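Local coordinates for cytochrome C2, ISO-2 (Rhodospirillum centenum, PDB 1JDL), which carries electrons through a covalently bound haem c, donating them to the oxidised bacteriochlorophyll of photosynthesis and perhaps also serving the respiratory chain, at residues S50-A55 / A77-F82; L61-T64 / A70-P73. One frame throughout, in Å; residues are numbered along the deposited sequence.

Both contacts belong to the cytochrome c fold and lie on the haem-propionate side of the pocket, their centres about 10 Å apart. Contact 1 pairs helix 51-58 with helix 75-85. The segments of contact 2, the loop 61-64 and the end of helix 65-71, both fall between them in sequence, so the order along the chain is 50-55, 61-64, 70-73, 77-82. They also touch: Leu79 CD2 is 3.7 Å from Leu61 CD2, and Phe78 CG is 3.7 Å from Tyr71 CA. Each contact supplies one propionate with a hydrogen-bond donor, Ser50 for one and Trp63 for the other. The N-terminal end of helix 51-58, the loop 61-64 and the end of helix 65-71 reach the haem, while helix 75-85 packs behind them.

Contact 1: residues S50-A55 / A77-F82; sequences SAINHA and AFLRKF. With HEM (protoporphyrin IX containing Fe), chain B.
The packing of helix 51-58 against helix 75-85, beside the haem propionates of this cytochrome c, rests chiefly on Ile52 and Leu79. The segment axes approach to 9.9 Å at an angle of 52°, and the nearest CA atoms, those of Asn53 and Leu79, are 7.1 Å apart. The CG1 arm of Ile52, anti to the backbone N (chi1 -160°), points at Leu79. The modelled CD1 at its end sits too close to Leu79 CB, so its exact place is doubtful. The evidence for packing is instead the surface buried between the segments, 159 Å² over both sides, most of it on these two buried apolar side chains, which meet at a slant.

The start of helix 51-58 is polar. Ser50 is its N-cap, and Ser50 OG accepts from Asn53 N at 3.1 Å. The same hydroxyl is hydrogen-bonded to haem O1D at 2.6 Å, while Ser50 N donates to haem O2D at 3.0 Å with an N-H...O angle of 160°. Both oxygens of one propionate are therefore held by one residue. Because that carboxylate sits at the N-terminal end of a helix, the helix dipole would probably favour its ionised form.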
# COMPACT_ATOMS: atom_id res chain seq x y z
N SER A 50 4.09 1.75 -11.07
CA SER A 50 4.12 3.06 -11.71
C SER A 50 5.48 3.65 -11.33
O SER A 50 6.11 3.19 -10.38
CB SER A 50 3.02 3.96 -11.15
OG SER A 50 3.24 4.19 -9.76
N ALA A 51 5.92 4.66 -12.07
CA ALA A 51 7.20 5.28 -11.76
C ALA A 51 7.18 5.89 -10.36
O ALA A 51 8.16 5.80 -9.63
CB ALA A 51 7.51 6.36 -12.79
N ILE A 52 6.06 6.50 -9.99
CA ILE A 52 5.96 7.13 -8.68
C ILE A 52 5.99 6.15 -7.49
O ILE A 52 6.62 6.44 -6.47
CB ILE A 52 4.70 8.06 -8.61
CG1 ILE A 52 4.85 9.07 -7.47
CG2 ILE A 52 3.44 7.23 -8.51
CD1 ILE A 52 4.75 8.50 -6.10
N ASN A 53 5.34 5.00 -7.62
CA ASN A 53 5.35 4.00 -6.55
C ASN A 53 6.77 3.43 -6.43
O ASN A 53 7.28 3.23 -5.33
CB ASN A 53 4.35 2.88 -6.86
CG ASN A 53 4.07 1.99 -5.66
OD1 ASN A 53 4.98 1.60 -4.94
ND2 ASN A 53 2.80 1.66 -5.45
N HIS A 54 7.41 3.19 -7.57
CA HIS A 54 8.78 2.67 -7.59
C HIS A 54 9.74 3.69 -6.97
O HIS A 54 10.58 3.34 -6.14
CB HIS A 54 9.19 2.35 -9.03
CG HIS A 54 10.64 2.03 -9.19
ND1 HIS A 54 11.58 2.98 -9.52
CD2 HIS A 54 11.32 0.86 -9.05
CE1 HIS A 54 12.78 2.42 -9.57
NE2 HIS A 54 12.64 1.14 -9.28
N ALA A 55 9.60 4.95 -7.37
CA ALA A 55 10.47 6.02 -6.88
C ALA A 55 10.35 6.21 -5.37
O ALA A 55 11.35 6.46 -4.69
CB ALA A 55 10.13 7.33 -7.58
N ALA A 77 -1.66 11.60 -2.99
CA ALA A 77 -1.24 12.66 -2.09
C ALA A 77 -0.12 12.21 -1.17
O ALA A 77 0.86 12.93 -0.97
CB ALA A 77 -2.43 13.14 -1.26
N PHE A 78 -0.24 11.00 -0.63
CA PHE A 78 0.78 10.47 0.26
C PHE A 78 2.13 10.28 -0.43
O PHE A 78 3.16 10.71 0.08
CB PHE A 78 0.33 9.12 0.85
CG PHE A 78 1.34 8.51 1.78
CD1 PHE A 78 1.40 8.90 3.12
CD2 PHE A 78 2.25 7.57 1.32
CE1 PHE A 78 2.36 8.36 3.98
CE2 PHE A 78 3.21 7.02 2.17
CZ PHE A 78 3.27 7.42 3.50
N LEU A 79 2.11 9.63 -1.59
CA LEU A 79 3.33 9.38 -2.34
C LEU A 79 4.03 10.65 -2.82
O LEU A 79 5.26 10.74 -2.76
CB LEU A 79 3.02 8.48 -3.54
CG LEU A 79 2.59 7.05 -3.20
CD1 LEU A 79 2.14 6.34 -4.46
CD2 LEU A 79 3.76 6.32 -2.55
N ARG A 80 3.26 11.62 -3.29
CA ARG A 80 3.84 12.87 -3.76
C ARG A 80 4.51 13.62 -2.62
O ARG A 80 5.61 14.16 -2.79
CB ARG A 80 2.76 13.73 -4.41
CG ARG A 80 2.37 13.23 -5.79
CD ARG A 80 1.18 13.99 -6.37
NE ARG A 80 0.88 13.53 -7.73
CZ ARG A 80 -0.30 13.70 -8.33
NH1 ARG A 80 -1.29 14.31 -7.71
NH2 ARG A 80 -0.48 13.24 -9.57
N LYS A 81 3.86 13.65 -1.46
CA LYS A 81 4.43 14.35 -0.31
C LYS A 81 5.67 13.64 0.19
O LYS A 81 6.65 14.28 0.58
CB LYS A 81 3.40 14.45 0.82
CG LYS A 81 3.97 15.04 2.10
CD LYS A 81 2.94 15.10 3.21
CE LYS A 81 3.58 15.53 4.52
NZ LYS A 81 4.36 16.79 4.36
N PHE A 82 5.65 12.30 0.19
CA PHE A 82 6.80 11.54 0.66
C PHE A 82 8.04 11.84 -0.18
O PHE A 82 9.13 12.04 0.36
CB PHE A 82 6.53 10.04 0.61
CG PHE A 82 7.66 9.21 1.18
CD1 PHE A 82 7.69 8.90 2.54
CD2 PHE A 82 8.71 8.80 0.38
CE1 PHE A 82 8.76 8.19 3.08
CE2 PHE A 82 9.79 8.09 0.91
CZ PHE A 82 9.81 7.79 2.27
CHA HEM B . -0.75 -0.72 -4.63
CHB HEM B . -3.10 -1.45 -0.48
CHC HEM B . -7.28 -1.55 -2.90
CHD HEM B . -4.88 -1.37 -7.04
C1A HEM B . -1.03 -0.85 -3.27
C2A HEM B . -0.06 -0.72 -2.21
C3A HEM B . -0.73 -0.92 -1.05
C4A HEM B . -2.11 -1.19 -1.40
CMA HEM B . -0.18 -0.83 0.37
CAA HEM B . 1.46 -0.56 -2.41
CBA HEM B . 2.05 -1.96 -2.50
CGA HEM B . 3.55 -1.99 -2.83
O1A HEM B . 4.19 -0.92 -2.89
O2A HEM B . 4.09 -3.09 -3.03
C1B HEM B . -4.45 -1.57 -0.80
C2B HEM B . -5.50 -1.78 0.17
C3B HEM B . -6.67 -1.57 -0.51
C4B HEM B . -6.34 -1.51 -1.89
CMB HEM B . -5.29 -2.17 1.62
CAB HEM B . -7.94 -1.16 -0.05
CBB HEM B . -8.36 -0.81 1.36
C1C HEM B . -7.00 -1.46 -4.23
C2C HEM B . -7.98 -1.50 -5.30
C3C HEM B . -7.30 -1.28 -6.43
C4C HEM B . -5.89 -1.36 -6.10
CMC HEM B . -9.48 -1.76 -5.14
CAC HEM B . -7.77 -0.85 -7.69
CBC HEM B . -9.19 -0.70 -8.22
C1D HEM B . -3.53 -1.25 -6.75
C2D HEM B . -2.51 -1.10 -7.76
C3D HEM B . -1.34 -0.83 -7.09
C4D HEM B . -1.68 -0.86 -5.66
CMD HEM B . -2.69 -1.14 -9.28
CAD HEM B . 0.00 -0.47 -7.72
CBD HEM B . 0.05 1.06 -7.81
CGD HEM B . 1.26 1.60 -8.54
O1D HEM B . 1.34 2.84 -8.69
O2D HEM B . 2.13 0.81 -8.96
NA HEM B . -2.29 -1.12 -2.76
NB HEM B . -4.96 -1.41 -2.07
NC HEM B . -5.71 -1.35 -4.73
ND HEM B . -3.03 -1.12 -5.47
FE HEM B . -4.02 -1.21 -3.75

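Contact 2: residues L61-T64 / A70-P73; sequences LHWT and AYLP. With HEM (protoporphyrin IX containing Fe), chain B.
Trp63 carries this contact by meeting Tyr71, from a segment, Leu61 to Thr64, that lies in the loop between helices 51-58 and 65-71. Just before it, His62 supplies a carbonyl oxygen that accepts a weak hydrogen bond from Thr64 N at 3.0 Å. This closes an inverse gamma turn centred on Trp63.

The indole of Trp63 works at two ends. Its NE1 donates to haem O1A at 2.9 Å with an N-H...O angle of 159°, and the propionate oxygen lies at the ring edge, in its plane. Its benzo edge faces Tyr71 in an edge-to-face stack: the six-membered ring and the phenol have centroids 4.6 Å apart and planes inclined at 53°. Trp63 CH2 stands over the phenol face, toward the rim, 3.5 Å from Tyr71 CD1. Haem methyl CMA lies over the centre of one indole face, so bond, stack and methyl together restrict rotation of the indole.

Thr64 ends the segment as N-cap of helix 65-71, its OG1 bonded to Asn67 N.

On the partner side, CG of Tyr71 is anti to the backbone N (chi1 162°), which sends the phenol toward the porphyrin, with OH 3.5 Å from haem C1A. The same side chain touches Met98, an axial ligand of the iron. Leu72 reaches the macrocycle through CD2, 3.8 Å from haem C2B.

Around this buried pair, Leu61 packs on Phe78 and Phe82 of helix 75-85, Trp63 rests on Ile68 of helix 65-71, and Leu72 lies against Arg108 and Val111 of helix 105-115.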
# COMPACT_ATOMS: atom_id res chain seq x y z
N LEU A 61 10.69 4.66 1.18
CA LEU A 61 9.38 4.29 1.69
C LEU A 61 9.20 2.79 1.93
O LEU A 61 9.36 1.97 1.03
CB LEU A 61 8.28 4.78 0.74
CG LEU A 61 6.85 4.43 1.15
CD1 LEU A 61 6.52 5.05 2.51
CD2 LEU A 61 5.88 4.93 0.08
N HIS A 62 8.88 2.45 3.18
CA HIS A 62 8.62 1.07 3.58
C HIS A 62 7.21 1.10 4.14
O HIS A 62 6.81 2.09 4.76
CB HIS A 62 9.63 0.63 4.63
CG HIS A 62 11.02 0.49 4.09
ND1 HIS A 62 11.58 -0.73 3.77
CD2 HIS A 62 11.93 1.43 3.74
CE1 HIS A 62 12.77 -0.53 3.23
NE2 HIS A 62 13.01 0.76 3.20
N TRP A 63 6.45 0.03 3.90
CA TRP A 63 5.07 0.01 4.37
C TRP A 63 4.84 -0.37 5.83
O TRP A 63 4.33 -1.45 6.14
CB TRP A 63 4.22 -0.89 3.46
CG TRP A 63 4.06 -0.31 2.09
CD1 TRP A 63 4.47 -0.86 0.91
CD2 TRP A 63 3.49 0.97 1.76
NE1 TRP A 63 4.19 -0.01 -0.13
CE2 TRP A 63 3.58 1.12 0.36
CE3 TRP A 63 2.90 1.99 2.51
CZ2 TRP A 63 3.11 2.26 -0.31
CZ3 TRP A 63 2.43 3.13 1.85
CH2 TRP A 63 2.54 3.25 0.45
N THR A 64 5.24 0.53 6.72
CA THR A 64 5.02 0.33 8.14
C THR A 64 3.51 0.48 8.32
O THR A 64 2.84 1.08 7.48
CB THR A 64 5.73 1.40 8.97
OG1 THR A 64 5.25 2.69 8.58
CG2 THR A 64 7.23 1.33 8.76
N ALA A 70 -1.76 6.16 6.69
CA ALA A 70 -1.72 7.52 6.16
C ALA A 70 -1.87 7.56 4.64
O ALA A 70 -2.27 8.57 4.07
CB ALA A 70 -0.42 8.19 6.57
N TYR A 71 -1.52 6.45 4.01
CA TYR A 71 -1.57 6.30 2.55
C TYR A 71 -2.97 6.05 1.98
O TYR A 71 -3.37 6.68 1.00
CB TYR A 71 -0.64 5.15 2.16
CG TYR A 71 -0.83 4.54 0.79
CD1 TYR A 71 -0.30 5.15 -0.35
CD2 TYR A 71 -1.46 3.30 0.64
CE1 TYR A 71 -0.38 4.53 -1.61
CE2 TYR A 71 -1.56 2.68 -0.60
CZ TYR A 71 -1.01 3.30 -1.71
OH TYR A 71 -1.08 2.65 -2.93
N LEU A 72 -3.71 5.14 2.60
CA LEU A 72 -5.03 4.75 2.12
C LEU A 72 -6.09 5.80 1.81
O LEU A 72 -6.88 5.62 0.88
CB LEU A 72 -5.62 3.68 3.05
CG LEU A 72 -4.91 2.32 2.98
CD1 LEU A 72 -5.50 1.38 4.01
CD2 LEU A 72 -5.05 1.73 1.57
N PRO A 73 -6.14 6.92 2.55
CA PRO A 73 -7.17 7.90 2.22
C PRO A 73 -6.97 8.64 0.90
O PRO A 73 -7.92 9.16 0.31
CB PRO A 73 -7.17 8.83 3.44
CG PRO A 73 -5.76 8.77 3.91
CD PRO A 73 -5.41 7.30 3.77
CHA HEM B . -0.75 -0.72 -4.63
CHB HEM B . -3.10 -1.45 -0.48
CHC HEM B . -7.28 -1.55 -2.90
CHD HEM B . -4.88 -1.37 -7.04
C1A HEM B . -1.03 -0.85 -3.27
C2A HEM B . -0.06 -0.72 -2.21
C3A HEM B . -0.73 -0.92 -1.05
C4A HEM B . -2.11 -1.19 -1.40
CMA HEM B . -0.18 -0.83 0.37
CAA HEM B . 1.46 -0.56 -2.41
CBA HEM B . 2.05 -1.96 -2.50
CGA HEM B . 3.55 -1.99 -2.83
O1A HEM B . 4.19 -0.92 -2.89
O2A HEM B . 4.09 -3.09 -3.03
C1B HEM B . -4.45 -1.57 -0.80
C2B HEM B . -5.50 -1.78 0.17
C3B HEM B . -6.67 -1.57 -0.51
C4B HEM B . -6.34 -1.51 -1.89
CMB HEM B . -5.29 -2.17 1.62
CAB HEM B . -7.94 -1.16 -0.05
CBB HEM B . -8.36 -0.81 1.36
C1C HEM B . -7.00 -1.46 -4.23
C2C HEM B . -7.98 -1.50 -5.30
C3C HEM B . -7.30 -1.28 -6.43
C4C HEM B . -5.89 -1.36 -6.10
CMC HEM B . -9.48 -1.76 -5.14
CAC HEM B . -7.77 -0.85 -7.69
CBC HEM B . -9.19 -0.70 -8.22
C1D HEM B . -3.53 -1.25 -6.75
C2D HEM B . -2.51 -1.10 -7.76
C3D HEM B . -1.34 -0.83 -7.09
C4D HEM B . -1.68 -0.86 -5.66
CMD HEM B . -2.69 -1.14 -9.28
CAD HEM B . 0.00 -0.47 -7.72
CBD HEM B . 0.05 1.06 -7.81
CGD HEM B . 1.26 1.60 -8.54
O1D HEM B . 1.34 2.84 -8.69
O2D HEM B . 2.13 0.81 -8.96
NA HEM B . -2.29 -1.12 -2.76
NB HEM B . -4.96 -1.41 -2.07
NC HEM B . -5.71 -1.35 -4.73
ND HEM B . -3.03 -1.12 -5.47
FE HEM B . -4.02 -1.21 -3.75